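Long-range contacts in pectate lyase (PDB 3VMW), which probably cleaves pectate, the polygalacturonate of plant cell walls, as a secreted lyase of polysaccharide lyase family 1: residues V208-Y213 with N232-A237; W176-V181 with N202-R207; E163-S168 with D192-H197; G120-V125 with D153-M158. All blocks are in the same frame, centred on the assembly; numbering follows the deposited sequence.

Contact 1: residues V208-Y213 with N232-A237; sequences VPLIRY and NSRVGA. With ADA (alpha-D-galactopyranuronic acid), chain B.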
# COMPACT_ATOMS: atom_id res chain seq x y z
N VAL A 208 -3.34 -8.48 4.75
CA VAL A 208 -4.06 -7.22 4.66
C VAL A 208 -3.89 -6.36 5.90
O VAL A 208 -4.86 -6.07 6.58
CB VAL A 208 -5.55 -7.47 4.39
CG1 VAL A 208 -6.20 -6.21 3.70
CG2 VAL A 208 -5.71 -8.71 3.48
N PRO A 209 -2.65 -5.97 6.20
CA PRO A 209 -1.41 -6.37 5.54
C PRO A 209 -0.74 -7.47 6.35
O PRO A 209 -1.17 -7.78 7.49
CB PRO A 209 -0.50 -5.12 5.70
CG PRO A 209 -1.30 -4.13 6.62
CD PRO A 209 -2.38 -5.01 7.29
N LEU A 210 0.33 -8.03 5.79
CA LEU A 210 1.29 -8.80 6.57
C LEU A 210 2.28 -7.79 7.17
O LEU A 210 3.03 -7.14 6.42
CB LEU A 210 2.03 -9.75 5.66
CG LEU A 210 3.01 -10.80 6.26
CD1 LEU A 210 3.56 -11.72 5.15
CD2 LEU A 210 4.16 -10.10 6.92
N ILE A 211 2.30 -7.65 8.49
CA ILE A 211 3.15 -6.64 9.10
C ILE A 211 4.23 -7.28 9.97
O ILE A 211 3.92 -7.99 10.91
CB ILE A 211 2.36 -5.66 10.03
CG1 ILE A 211 1.09 -5.12 9.35
CG2 ILE A 211 3.26 -4.50 10.47
CD1 ILE A 211 0.13 -4.51 10.42
N ARG A 212 5.50 -7.02 9.65
CA ARG A 212 6.62 -7.39 10.53
C ARG A 212 7.22 -6.11 11.13
O ARG A 212 7.44 -5.14 10.39
CB ARG A 212 7.72 -8.10 9.73
CG ARG A 212 7.33 -9.43 9.07
CD ARG A 212 8.58 -9.96 8.33
NE ARG A 212 8.51 -11.37 7.94
CZ ARG A 212 8.02 -11.83 6.80
NH1 ARG A 212 7.50 -11.00 5.90
NH2 ARG A 212 8.06 -13.14 6.56
N TYR A 213 7.47 -6.13 12.44
CA TYR A 213 8.18 -5.07 13.18
C TYR A 213 7.47 -3.73 13.32
O TYR A 213 7.54 -3.09 14.40
CB TYR A 213 9.60 -4.84 12.62
CG TYR A 213 10.39 -6.12 12.57
CD1 TYR A 213 10.92 -6.66 13.72
CD2 TYR A 213 10.57 -6.81 11.36
CE1 TYR A 213 11.63 -7.87 13.71
CE2 TYR A 213 11.29 -8.03 11.35
CZ TYR A 213 11.80 -8.54 12.52
OH TYR A 213 12.46 -9.72 12.52
N ASN A 232 -2.10 -9.38 9.81
CA ASN A 232 -1.20 -10.35 10.41
C ASN A 232 -0.05 -9.60 11.06
O ASN A 232 0.77 -9.02 10.36
CB ASN A 232 -0.66 -11.28 9.31
CG ASN A 232 0.16 -12.43 9.88
OD1 ASN A 232 0.37 -12.50 11.10
ND2 ASN A 232 0.62 -13.35 9.01
N SER A 233 0.02 -9.62 12.38
CA SER A 233 0.96 -8.77 13.10
C SER A 233 2.04 -9.66 13.69
O SER A 233 1.76 -10.51 14.50
CB SER A 233 0.24 -7.98 14.20
OG SER A 233 1.14 -7.15 14.92
N ARG A 234 3.28 -9.46 13.24
CA ARG A 234 4.37 -10.40 13.52
C ARG A 234 5.59 -9.70 14.11
O ARG A 234 5.80 -8.50 13.89
CB ARG A 234 4.78 -11.09 12.22
CG ARG A 234 3.73 -12.07 11.71
CD ARG A 234 3.78 -12.21 10.20
NE ARG A 234 4.84 -13.13 9.76
CZ ARG A 234 4.75 -13.92 8.69
NH1 ARG A 234 5.74 -14.75 8.37
NH2 ARG A 234 3.65 -13.88 7.93
N VAL A 235 6.40 -10.47 14.83
CA VAL A 235 7.67 -9.98 15.35
C VAL A 235 7.67 -8.54 15.87
O VAL A 235 8.49 -7.71 15.45
CB VAL A 235 8.88 -10.24 14.37
CG1 VAL A 235 9.32 -11.70 14.48
CG2 VAL A 235 8.56 -9.88 12.92
N GLY A 236 6.78 -8.26 16.83
CA GLY A 236 6.84 -7.03 17.59
C GLY A 236 6.18 -5.85 16.88
O GLY A 236 6.17 -4.73 17.40
N ALA A 237 5.65 -6.08 15.69
CA ALA A 237 4.75 -5.09 15.10
C ALA A 237 3.69 -4.61 16.10
O ALA A 237 3.27 -5.37 17.01
CB ALA A 237 4.04 -5.66 13.84
C1 ADA B . 2.68 -17.06 2.17
C2 ADA B . 3.90 -17.30 1.30
C3 ADA B . 5.03 -17.88 2.08
C4 ADA B . 5.37 -17.14 3.27
C5 ADA B . 4.13 -16.88 4.13
C6 ADA B . 4.34 -16.02 5.29
O2 ADA B . 3.49 -18.18 0.30
O3 ADA B . 6.19 -17.94 1.21
O4 ADA B . 5.91 -15.88 2.86
O5 ADA B . 3.00 -16.33 3.33
O6B ADA B . 5.30 -16.22 6.07
O6A ADA B . 3.49 -15.10 5.57
O HOH W 1 8.80 -15.23 8.38
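Two arginine side chains, Arg212 and Arg234, run side by side in the same direction on one face of a parallel strand pair. Their guanidinium planes are turned 47° apart, and Arg212 NH2 comes within 3.4 Å of Arg234 NH1. They lie beside the carboxylate of a bound galacturonate, ADA of chain B. The Arg234 chain bends at chi3 (81°), which turns its group edge-on to the sugar acid. Arg234 NH1 then bonds O6B at 2.8 Å and NH2 bonds O6A at 2.7 Å, a two-pronged grip that fixes the carboxylate. Arg212 is held instead by a salt bridge from NE to Asp185, and its NH2 donates to a water. Leu210 CD1 packs obliquely against Arg234 NH2, at 3.5 Å.

At the end of the second strand, Arg234 to Ala237 form a type I' turn. Arg234 O accepts from Tyr213 N and Ala237 N, which arrive from opposite faces of its carbonyl plane. Val235 CG2 sits over the Tyr213 ring, 3.6 Å from the centroid, as a CH-pi contact. On the other sheet face Ile211 CG2 meets Ala237 CB.

The pair stacks like neighbouring rungs of the parallel beta-helix. Strand 177-181 flanks 210-212 and strand 265-266 flanks 231-234, while Ile211 also packs on Val216 and Val239 of strands 215-219 and 238-242.

Contact 2: residues W176-V181 with N202-R207; sequences WKTMLV and NNLNSR. With ADA (alpha-D-galactopyranuronic acid), chain C; ADA (alpha-D-galactopyranuronic acid), chain B; SO4 (sulfate ion), chain D.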
# COMPACT_ATOMS: atom_id res chain seq x y z
N TRP A 176 -4.36 -12.59 -4.32
CA TRP A 176 -3.89 -13.46 -3.23
C TRP A 176 -3.10 -12.73 -2.13
O TRP A 176 -3.62 -12.51 -1.05
CB TRP A 176 -3.03 -14.61 -3.79
CG TRP A 176 -3.82 -15.61 -4.57
CD1 TRP A 176 -4.21 -15.52 -5.88
CD2 TRP A 176 -4.29 -16.89 -4.09
NE1 TRP A 176 -4.91 -16.65 -6.24
CE2 TRP A 176 -4.98 -17.51 -5.17
CE3 TRP A 176 -4.20 -17.57 -2.87
CZ2 TRP A 176 -5.57 -18.78 -5.06
CZ3 TRP A 176 -4.80 -18.83 -2.76
CH2 TRP A 176 -5.48 -19.41 -3.84
N LYS A 177 -1.84 -12.38 -2.41
CA LYS A 177 -0.92 -11.85 -1.40
C LYS A 177 -0.94 -10.33 -1.43
O LYS A 177 -0.15 -9.72 -2.14
CB LYS A 177 0.51 -12.34 -1.68
CG LYS A 177 0.60 -13.88 -1.65
CD LYS A 177 2.05 -14.34 -1.80
CE LYS A 177 2.68 -13.85 -3.11
NZ LYS A 177 4.08 -14.38 -3.22
N THR A 178 -1.82 -9.73 -0.64
CA THR A 178 -2.21 -8.34 -0.91
C THR A 178 -1.10 -7.31 -0.59
O THR A 178 -0.70 -6.54 -1.46
CB THR A 178 -3.52 -7.96 -0.22
OG1 THR A 178 -4.45 -9.06 -0.28
CG2 THR A 178 -4.14 -6.71 -0.89
N MET A 179 -0.65 -7.28 0.65
CA MET A 179 0.20 -6.18 1.11
C MET A 179 1.19 -6.68 2.13
O MET A 179 0.81 -7.34 3.11
CB MET A 179 -0.64 -5.10 1.79
CG MET A 179 -1.61 -4.40 0.85
SD MET A 179 -2.41 -2.97 1.62
CE MET A 179 -3.07 -3.67 3.16
N LEU A 180 2.45 -6.32 1.93
CA LEU A 180 3.49 -6.74 2.85
C LEU A 180 4.13 -5.51 3.47
O LEU A 180 4.24 -4.45 2.82
CB LEU A 180 4.50 -7.54 2.02
CG LEU A 180 5.78 -7.96 2.70
CD1 LEU A 180 6.02 -9.47 2.51
CD2 LEU A 180 6.89 -7.13 2.12
N VAL A 181 4.52 -5.61 4.74
CA VAL A 181 5.32 -4.58 5.39
C VAL A 181 6.50 -5.29 6.04
O VAL A 181 6.35 -5.82 7.14
CB VAL A 181 4.52 -3.79 6.48
CG1 VAL A 181 5.41 -2.73 7.13
CG2 VAL A 181 3.26 -3.13 5.87
N ASN A 202 -11.05 -6.07 -0.81
CA ASN A 202 -12.21 -6.86 -1.23
C ASN A 202 -11.80 -8.09 -2.06
O ASN A 202 -11.11 -7.96 -3.08
CB ASN A 202 -13.18 -6.00 -2.06
CG ASN A 202 -14.36 -6.79 -2.58
OD1 ASN A 202 -15.03 -7.49 -1.83
ND2 ASN A 202 -14.61 -6.69 -3.86
N ASN A 203 -12.23 -9.26 -1.61
CA ASN A 203 -11.99 -10.50 -2.34
C ASN A 203 -10.50 -10.81 -2.45
O ASN A 203 -9.95 -10.91 -3.55
CB ASN A 203 -12.62 -10.49 -3.74
CG ASN A 203 -12.60 -11.89 -4.40
OD1 ASN A 203 -12.70 -12.89 -3.70
ND2 ASN A 203 -12.42 -11.96 -5.74
N LEU A 204 -9.87 -10.95 -1.28
CA LEU A 204 -8.44 -11.12 -1.18
C LEU A 204 -8.22 -12.41 -0.39
O LEU A 204 -9.10 -12.81 0.40
CB LEU A 204 -7.83 -9.97 -0.38
CG LEU A 204 -8.13 -8.55 -0.92
CD1 LEU A 204 -7.63 -7.47 0.05
CD2 LEU A 204 -7.53 -8.36 -2.32
N ASN A 205 -7.06 -13.04 -0.54
CA ASN A 205 -6.76 -14.22 0.26
C ASN A 205 -6.11 -13.88 1.59
O ASN A 205 -6.58 -14.36 2.65
CB ASN A 205 -5.89 -15.21 -0.50
CG ASN A 205 -5.76 -16.54 0.23
OD1 ASN A 205 -4.64 -17.00 0.53
ND2 ASN A 205 -6.88 -17.16 0.52
N SER A 206 -5.03 -13.11 1.55
CA SER A 206 -4.27 -12.86 2.76
C SER A 206 -3.45 -11.57 2.65
O SER A 206 -3.46 -10.87 1.63
CB SER A 206 -3.32 -14.06 3.05
OG SER A 206 -2.27 -14.09 2.08
N ARG A 207 -2.75 -11.28 3.73
CA ARG A 207 -1.84 -10.15 3.84
C ARG A 207 -2.53 -8.81 3.75
O ARG A 207 -2.30 -8.05 2.79
CB ARG A 207 -0.72 -10.23 2.77
CG ARG A 207 0.11 -11.49 2.90
CD ARG A 207 1.35 -11.39 1.96
NE ARG A 207 2.20 -12.57 2.07
CZ ARG A 207 3.36 -12.69 1.43
NH1 ARG A 207 3.75 -11.72 0.61
NH2 ARG A 207 4.11 -13.77 1.60
C1 ADA C . -0.17 -20.86 2.65
C2 ADA C . 1.18 -20.88 3.32
C3 ADA C . 1.33 -19.70 4.23
C4 ADA C . 1.16 -18.45 3.51
C5 ADA C . -0.21 -18.44 2.90
C6 ADA C . -0.49 -17.24 2.12
O2 ADA C . 1.35 -22.09 4.01
O3 ADA C . 2.57 -19.78 4.95
O4 ADA C . 2.17 -18.33 2.46
O5 ADA C . -0.39 -19.63 2.01
O6B ADA C . -0.47 -16.10 2.64
O6A ADA C . -0.78 -17.36 0.90
C1 ADA B . 2.68 -17.06 2.17
C2 ADA B . 3.90 -17.30 1.30
C3 ADA B . 5.03 -17.88 2.08
C4 ADA B . 5.37 -17.14 3.27
C5 ADA B . 4.13 -16.88 4.13
C6 ADA B . 4.34 -16.02 5.29
O2 ADA B . 3.49 -18.18 0.30
O3 ADA B . 6.19 -17.94 1.21
O4 ADA B . 5.91 -15.88 2.86
O5 ADA B . 3.00 -16.33 3.33
O6B ADA B . 5.30 -16.22 6.07
O6A ADA B . 3.49 -15.10 5.57
S SO4 D . 6.85 -12.81 -1.20
O1 SO4 D . 7.77 -13.08 -0.09
O2 SO4 D . 5.69 -13.69 -1.05
O3 SO4 D . 6.45 -11.40 -1.18
O4 SO4 D . 7.48 -13.05 -2.50
O HOH W 2 2.24 -9.15 -0.54
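Lys177 and Arg207 lie side by side and point the same way, on neighbouring coils of the right-handed parallel beta-helix typical of this family. Lys177 CD is set over the centre of one face of the Arg207 guanidinium, 3.9 Å from CZ. Both basic ends gather round a sulfate, which probably comes from the crystallisation liquor. Lys177 bends at chi3 (-59°), and its NZ bonds sulfate O2 at 2.8 Å. The same NZ makes salt bridges to Asp150 and Asp153. Arg207 is extended from CG to NE, which carries its group out to the ligands. Sulfate O2 and O4 of the chain B galacturonate lie at the guanidinium edge, and Arg207 NH2 donates to sulfate O2 at 3.1 Å. NH2 also bonds O5 of that sugar at 3.3 Å. Leu180 runs alongside the arginine, its CD1 near NH1. A leucine in place of Arg207 is likely to leave the sulfate and the ring oxygen of this sugar without their guanidinium donors, and Lys177 CD without its flat partner.

Ser206 faces a second sugar, and its OG bonds O6B of the chain C galacturonate at 2.8 Å. The backbones are joined by one parallel bridge, Lys177 with Ser206. Thr178 crosses Leu204 at about a right angle, with CG2 against Leu204 CD1. Its hydroxyl turns to the backbone, where Ser206 O is gripped twice. Thr178 OG1 donates to that oxygen at 2.8 Å and Thr178 N at 3.0 Å, reaching it from opposite faces of the carbonyl plane.

Contact 3: residues E163-S168 with D192-H197; sequences EYITVS and DKITYH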
# COMPACT_ATOMS: atom_id res chain seq x y z
N GLU A 163 9.55 4.32 5.27
CA GLU A 163 8.96 4.86 6.51
C GLU A 163 8.14 6.13 6.18
O GLU A 163 8.40 6.78 5.17
CB GLU A 163 10.14 5.19 7.45
CG GLU A 163 9.78 5.68 8.78
CD GLU A 163 10.99 5.93 9.66
OE1 GLU A 163 12.06 6.37 9.14
OE2 GLU A 163 10.85 5.69 10.86
N TYR A 164 7.18 6.48 7.03
CA TYR A 164 6.32 7.67 6.85
C TYR A 164 5.49 7.52 5.59
O TYR A 164 5.68 8.24 4.62
CB TYR A 164 7.14 8.96 6.80
CG TYR A 164 7.88 9.15 8.08
CD1 TYR A 164 7.18 9.45 9.25
CD2 TYR A 164 9.27 9.01 8.15
CE1 TYR A 164 7.82 9.61 10.45
CE2 TYR A 164 9.95 9.18 9.38
CZ TYR A 164 9.20 9.47 10.51
OH TYR A 164 9.79 9.64 11.73
N ILE A 165 4.57 6.57 5.60
CA ILE A 165 3.85 6.24 4.39
C ILE A 165 2.38 6.20 4.74
O ILE A 165 2.00 5.62 5.75
CB ILE A 165 4.21 4.80 3.91
CG1 ILE A 165 5.73 4.51 3.88
CG2 ILE A 165 3.52 4.46 2.58
CD1 ILE A 165 6.52 5.27 2.86
N THR A 166 1.55 6.79 3.88
CA THR A 166 0.11 6.72 4.06
C THR A 166 -0.49 6.11 2.80
O THR A 166 -0.20 6.56 1.68
CB THR A 166 -0.48 8.12 4.30
OG1 THR A 166 -0.08 8.59 5.60
CG2 THR A 166 -2.05 8.13 4.20
N VAL A 167 -1.32 5.09 3.00
CA VAL A 167 -2.02 4.40 1.94
C VAL A 167 -3.52 4.63 2.17
O VAL A 167 -4.08 4.12 3.14
CB VAL A 167 -1.70 2.89 2.03
CG1 VAL A 167 -2.58 2.04 1.04
CG2 VAL A 167 -0.19 2.64 1.79
N SER A 168 -4.18 5.42 1.30
CA SER A 168 -5.51 5.93 1.62
C SER A 168 -6.46 5.88 0.43
O SER A 168 -6.05 6.12 -0.71
CB SER A 168 -5.41 7.37 2.14
OG SER A 168 -4.79 8.20 1.18
N ASP A 192 8.74 1.11 8.92
CA ASP A 192 8.06 1.59 10.14
C ASP A 192 7.11 2.72 9.74
O ASP A 192 7.32 3.35 8.71
CB ASP A 192 9.08 2.18 11.13
CG ASP A 192 8.54 2.26 12.56
OD1 ASP A 192 9.18 2.92 13.41
OD2 ASP A 192 7.49 1.65 12.83
N LYS A 193 6.10 2.98 10.57
CA LYS A 193 5.30 4.20 10.47
C LYS A 193 4.50 4.26 9.19
O LYS A 193 4.71 5.13 8.31
CB LYS A 193 6.19 5.43 10.67
CG LYS A 193 6.87 5.43 12.07
CD LYS A 193 7.66 6.74 12.33
CE LYS A 193 8.51 6.72 13.60
NZ LYS A 193 9.67 5.80 13.42
N ILE A 194 3.53 3.34 9.12
CA ILE A 194 2.64 3.24 7.98
C ILE A 194 1.20 3.47 8.42
O ILE A 194 0.75 2.89 9.41
CB ILE A 194 2.68 1.82 7.38
CG1 ILE A 194 4.12 1.25 7.31
CG2 ILE A 194 2.04 1.82 6.04
CD1 ILE A 194 5.01 2.04 6.42
N THR A 195 0.46 4.31 7.69
CA THR A 195 -0.98 4.49 7.96
C THR A 195 -1.79 3.95 6.79
O THR A 195 -1.46 4.25 5.65
CB THR A 195 -1.32 6.01 8.07
OG1 THR A 195 -0.56 6.60 9.13
CG2 THR A 195 -2.82 6.24 8.33
N TYR A 196 -2.87 3.17 7.06
CA TYR A 196 -3.81 2.72 6.03
C TYR A 196 -5.18 3.22 6.44
O TYR A 196 -5.66 2.87 7.54
CB TYR A 196 -3.90 1.17 5.97
CG TYR A 196 -2.62 0.45 5.58
CD1 TYR A 196 -2.35 0.13 4.25
CD2 TYR A 196 -1.68 0.10 6.54
CE1 TYR A 196 -1.17 -0.51 3.90
CE2 TYR A 196 -0.51 -0.54 6.21
CZ TYR A 196 -0.27 -0.86 4.88
OH TYR A 196 0.91 -1.51 4.59
N HIS A 197 -5.85 4.02 5.61
CA HIS A 197 -7.20 4.46 5.99
C HIS A 197 -8.10 4.61 4.80
O HIS A 197 -7.63 4.94 3.70
CB HIS A 197 -7.19 5.75 6.84
CG HIS A 197 -6.91 7.01 6.08
ND1 HIS A 197 -7.91 7.83 5.59
CD2 HIS A 197 -5.73 7.63 5.77
CE1 HIS A 197 -7.37 8.90 5.01
NE2 HIS A 197 -6.04 8.79 5.09
O HOH W 3 -4.80 10.74 3.37
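Glu163 reaches Lys193 because its CG stands opposite the backbone N (chi1 -177°) and the chain stays extended, while the lysine curls back only at its last torsion (chi4 71°). The two side chains run alongside each other at one end of a strand pair of the parallel beta-helix, where strands of successive coils stack in register. Lys193 NZ meets Glu163 OE2 nearly along its C-O axis, at 2.8 Å. The same NZ bonds Asp192 OD1 at 2.9 Å, coming in from above that carboxylate's plane. One ammonium thus bridges two acids, and its charge would probably ease the approach of their oxygens. Tyr164 lies beside the lysine, with CE1 3.4 Å from Lys193 CD.

Strands 165-168 and 192-197 run 12° apart. Ile165 N donates to Lys193 O, Thr195 N to Ile165 O, Val167 N to Thr195 O and His197 N to Val167 O. Isoleucine stacks on isoleucine and threonine on threonine, but Val167 meets the Tyr196 ring. Ile165 CG1 touches Ile194 CD1, and Val167 CB touches Tyr196 CD1 at 3.6 Å. These side chains share one face and pack on Met158 of strand 156-158. Thr166, Thr195, Ser168 and His197 take the other face. The hydroxyls there have partners elsewhere: Thr166 OG1 bonds Gln5, Thr195 OG1 bonds Tyr302 and Ser168 OG bonds Asp135.

At the far end the His197 ring lies against Phe219 in a stack. Ser168 CB sits over a face of the imidazole, offset toward its rim and 3.3 Å from His197 NE2.

Contact 4: residues G120-V125 with D153-M158; sequences GTAIEV and DGLVDM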
# COMPACT_ATOMS: atom_id res chain seq x y z
N GLY A 120 6.71 -8.21 -9.90
CA GLY A 120 5.35 -8.75 -9.83
C GLY A 120 4.47 -8.04 -8.80
O GLY A 120 3.51 -8.62 -8.27
N THR A 121 4.77 -6.78 -8.50
CA THR A 121 3.93 -6.06 -7.56
C THR A 121 3.54 -4.66 -8.04
O THR A 121 4.34 -3.97 -8.66
CB THR A 121 4.34 -6.11 -6.05
OG1 THR A 121 4.66 -4.81 -5.52
CG2 THR A 121 5.34 -7.11 -5.74
N ALA A 122 2.31 -4.26 -7.75
CA ALA A 122 1.78 -3.03 -8.34
C ALA A 122 2.57 -1.81 -7.88
O ALA A 122 2.96 -0.99 -8.69
CB ALA A 122 0.26 -2.86 -8.04
N ILE A 123 2.79 -1.68 -6.57
CA ILE A 123 3.70 -0.64 -6.08
C ILE A 123 4.60 -1.20 -4.99
O ILE A 123 4.13 -1.71 -3.97
CB ILE A 123 2.97 0.58 -5.48
CG1 ILE A 123 2.02 1.25 -6.52
CG2 ILE A 123 4.01 1.61 -4.96
CD1 ILE A 123 1.20 2.42 -5.86
N GLU A 124 5.90 -1.12 -5.22
CA GLU A 124 6.91 -1.65 -4.27
C GLU A 124 7.59 -0.43 -3.70
O GLU A 124 8.13 0.39 -4.46
CB GLU A 124 7.97 -2.46 -5.05
CG GLU A 124 9.05 -3.08 -4.18
CD GLU A 124 8.54 -4.35 -3.48
OE1 GLU A 124 7.87 -5.18 -4.14
OE2 GLU A 124 8.78 -4.50 -2.28
N VAL A 125 7.61 -0.30 -2.37
CA VAL A 125 8.21 0.88 -1.72
C VAL A 125 9.41 0.37 -0.91
O VAL A 125 9.23 -0.34 0.07
CB VAL A 125 7.21 1.55 -0.77
CG1 VAL A 125 7.81 2.85 -0.24
CG2 VAL A 125 5.84 1.88 -1.51
N ASP A 153 2.63 -11.23 -7.53
CA ASP A 153 3.21 -11.10 -6.21
C ASP A 153 2.31 -10.18 -5.38
O ASP A 153 1.18 -10.57 -5.06
CB ASP A 153 4.68 -10.63 -6.26
CG ASP A 153 5.40 -10.87 -4.95
OD1 ASP A 153 4.74 -11.36 -4.02
OD2 ASP A 153 6.61 -10.56 -4.83
N GLY A 154 2.75 -8.97 -5.04
CA GLY A 154 1.94 -8.16 -4.13
C GLY A 154 1.18 -7.06 -4.86
O GLY A 154 1.36 -6.85 -6.07
N LEU A 155 0.32 -6.36 -4.14
CA LEU A 155 -0.28 -5.14 -4.69
C LEU A 155 0.52 -3.95 -4.17
O LEU A 155 1.14 -3.26 -4.95
CB LEU A 155 -1.78 -5.04 -4.39
CG LEU A 155 -2.62 -6.11 -5.14
CD1 LEU A 155 -4.13 -6.06 -4.79
CD2 LEU A 155 -2.44 -5.99 -6.68
N VAL A 156 0.56 -3.73 -2.85
CA VAL A 156 1.42 -2.67 -2.32
C VAL A 156 2.33 -3.28 -1.24
O VAL A 156 1.84 -3.70 -0.20
CB VAL A 156 0.64 -1.45 -1.76
CG1 VAL A 156 1.59 -0.45 -1.04
CG2 VAL A 156 -0.17 -0.72 -2.88
N ASP A 157 3.63 -3.34 -1.52
CA ASP A 157 4.58 -3.95 -0.55
C ASP A 157 5.58 -2.92 -0.11
O ASP A 157 6.01 -2.10 -0.90
CB ASP A 157 5.36 -5.10 -1.18
CG ASP A 157 4.50 -6.34 -1.49
OD1 ASP A 157 3.38 -6.48 -0.94
OD2 ASP A 157 4.97 -7.20 -2.27
N MET A 158 5.97 -2.97 1.16
CA MET A 158 6.94 -2.05 1.69
C MET A 158 8.05 -2.85 2.32
O MET A 158 7.81 -3.84 3.01
CB MET A 158 6.27 -1.11 2.69
CG MET A 158 5.16 -0.22 1.96
SD MET A 158 4.21 0.50 3.24
CE MET A 158 2.60 0.78 2.40
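Ile123 N donates to Leu155 O at 2.8 Å, one of the two shortest bonds here, and the N-H points nearly straight at the oxygen (165°). Val125 N to Asp157 O is equally short. Asp157 N returns a bond to Ile123 O. Together these form the parallel ladder of strands 123-125 and 156-158. Before it, Asp153 N bonds Gly120 O and Ala122 N bonds Gly154 O.

Thr121 CG2 touches Asp153 CB at 3.6 Å and, on a different side, Asp157 OD2 at 3.5 Å. Glu124 bends at chi2 (78°) so that its carboxylate folds across Asp157, with OE2 3.6 Å from Asp157 CB and the two carboxylate planes 66° apart. Outside the pair, Glu124 OE2 has a long, weak ion pair with Lys159. An alanine at Glu124 would probably uncover Asp157 CB and leave Lys159 without this distant acid.

On the opposite face Val125 and Met158 lie side by side, CB to CG at 3.8 Å. This face lines the interior of the beta-helix. Ile123, Val125 and Val156 pack on Ile134 of strand 132-135, Met158 packs on strand 165-168, and strands 97-103 and 177-181 flank the pair.

All four contacts are largely buried and join neighbouring coils of one beta-helix. Strands of contacts 4, 2 and 1 follow one another along one row. Its member from contact 2 is strand 177-181, which bonds to 156-158 of contact 4 and to 210-212 of contact 1. Contact 3 lies on another wall. Its Tyr196 meets Pro209, Met179, Val181 and Met158 across the interior, so it touches all three others there. Chemistry changes with place. Contacts 1 and 2 turn arginines and a lysine toward the bound sugars and sulfate. Contact 4 sets acids on its polar face, and contact 3 has a salt-bridge network at its partly exposed end.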